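Local coordinates for peroxisomal acyl-coenzyme A oxidase 1 (Arabidopsis thaliana, PDB 1W07), which catalyses the FAD-dependent oxidation of long- and medium-chain acyl-CoAs to 2-trans-enoyl-CoAs, passing the electrons to oxygen to give hydrogen peroxide, at residues 503-508 against 513-518. The protein carries 1 engineered substitution. Residues are numbered along the deposited sequence; the frame is centred on the assembly and turned at random.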
# COMPACT_ATOMS: atom_id res chain seq x y z
N SER B 503 14.92 -2.95 33.03
CA SER B 503 15.57 -2.89 34.34
C SER B 503 17.07 -3.22 34.34
O SER B 503 17.76 -2.88 35.29
CB SER B 503 14.86 -3.82 35.34
OG SER B 503 15.18 -5.19 35.11
N LYS B 504 17.57 -3.87 33.29
CA LYS B 504 18.99 -4.20 33.27
C LYS B 504 19.87 -3.17 32.56
O LYS B 504 20.95 -3.50 32.08
CB LYS B 504 19.22 -5.59 32.67
CG LYS B 504 18.61 -5.83 31.31
CD LYS B 504 18.63 -7.33 31.00
CE LYS B 504 18.06 -7.65 29.63
NZ LYS B 504 18.04 -9.12 29.36
N PHE B 505 19.38 -1.94 32.51
CA PHE B 505 20.11 -0.83 31.90
C PHE B 505 20.33 0.20 33.00
O PHE B 505 19.46 0.41 33.85
CB PHE B 505 19.29 -0.16 30.79
CG PHE B 505 19.33 -0.89 29.47
CD1 PHE B 505 18.47 -1.97 29.23
CD2 PHE B 505 20.23 -0.52 28.48
CE1 PHE B 505 18.51 -2.65 28.03
CE2 PHE B 505 20.28 -1.20 27.27
CZ PHE B 505 19.42 -2.27 27.04
N GLU B 506 21.50 0.84 33.00
CA GLU B 506 21.79 1.86 34.00
C GLU B 506 20.87 3.05 33.79
O GLU B 506 20.22 3.52 34.73
CB GLU B 506 23.25 2.29 33.88
N ASN B 507 20.80 3.53 32.55
CA ASN B 507 19.95 4.66 32.20
C ASN B 507 18.66 4.09 31.60
O ASN B 507 18.69 3.52 30.50
CB ASN B 507 20.64 5.55 31.18
CG ASN B 507 19.91 6.85 30.96
OD1 ASN B 507 18.68 6.89 30.85
ND2 ASN B 507 20.66 7.95 30.90
N GLN B 508 17.56 4.24 32.33
CA GLN B 508 16.26 3.72 31.89
C GLN B 508 15.78 4.25 30.54
O GLN B 508 15.13 3.52 29.79
CB GLN B 508 15.21 4.00 32.96
CG GLN B 508 15.38 3.13 34.18
CD GLN B 508 15.21 1.66 33.87
OE1 GLN B 508 14.08 1.17 33.75
NE2 GLN B 508 16.32 0.95 33.71
N GLN B 513 15.04 3.33 24.61
CA GLN B 513 15.40 3.62 23.23
C GLN B 513 15.99 2.40 22.52
O GLN B 513 15.74 2.18 21.33
CB GLN B 513 16.41 4.78 23.17
CG GLN B 513 15.83 6.13 23.59
CD GLN B 513 14.54 6.48 22.85
OE1 GLN B 513 14.45 6.37 21.63
NE2 GLN B 513 13.53 6.92 23.60
N GLU B 514 16.77 1.62 23.25
CA GLU B 514 17.38 0.42 22.69
C GLU B 514 16.31 -0.62 22.34
O GLU B 514 16.40 -1.28 21.30
CB GLU B 514 18.35 -0.17 23.72
CG GLU B 514 19.16 -1.38 23.24
CD GLU B 514 19.99 -1.08 22.02
OE1 GLU B 514 20.49 0.06 21.91
OE2 GLU B 514 20.16 -1.98 21.16
N LEU B 515 15.30 -0.75 23.19
CA LEU B 515 14.25 -1.74 22.97
C LEU B 515 12.96 -1.19 22.34
O LEU B 515 11.89 -1.80 22.48
CB LEU B 515 13.92 -2.42 24.30
CG LEU B 515 15.10 -3.03 25.08
CD1 LEU B 515 14.60 -3.58 26.39
CD2 LEU B 515 15.74 -4.15 24.28
N LEU B 516 13.06 -0.07 21.64
CA LEU B 516 11.89 0.55 21.02
C LEU B 516 11.04 -0.42 20.22
O LEU B 516 9.82 -0.45 20.37
CB LEU B 516 12.27 1.72 20.12
CG LEU B 516 12.51 3.09 20.75
CD1 LEU B 516 12.57 4.13 19.65
CD2 LEU B 516 11.40 3.44 21.72
N ALA B 517 11.68 -1.20 19.35
CA ALA B 517 10.95 -2.15 18.51
C ALA B 517 10.16 -3.14 19.39
O ALA B 517 8.99 -3.41 19.14
CB ALA B 517 11.93 -2.91 17.57
N ASP B 518 10.80 -3.66 20.42
CA ASP B 518 10.13 -4.61 21.31
C ASP B 518 8.96 -3.98 22.03
O ASP B 518 7.92 -4.61 22.24
CB ASP B 518 11.12 -5.15 22.35
CG ASP B 518 12.18 -6.07 21.74
OD1 ASP B 518 12.56 -5.87 20.57
OD2 ASP B 518 12.64 -6.99 22.45
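The ring of Phe505 reaches across to Glu514 and Leu515 from the loop between two helices in the C-terminal helical part of this acyl-CoA oxidase, a worked example of how one aromatic side chain can pack a loop against the far end of the short helix that follows it. The loop leaves helix 480-503, the short helix 508-514 follows, and helix 516-538 begins after a break at Leu515. With CG anti to its own carbonyl carbon (chi1 -80°), Phe505 sends its ring toward that break. The acidic side chain serves here through its methylenes: Phe505 CZ lies 3.9 Å from Glu514 CG and 4.1 Å from Glu514 CB, and the two side chains cross at about a right angle. Glu514 bends at chi2 (59°), which turns its carboxylate away from the loop toward the second subunit, where Arg590 offers a long, weak ion pair. Leu515 also touches Asn501 and Leu502, which places the contact beside the end of helix 480-503 that the loop leaves. On the loop's own backbone, Gln508 NE2 gives Phe505 O a weak hydrogen bond of 3.2 Å, bent to 130°, and also bonds Leu502 O. Leu515 brings a single methyl obliquely to the ring, CD1 standing 4.3 Å from Phe505 CE1.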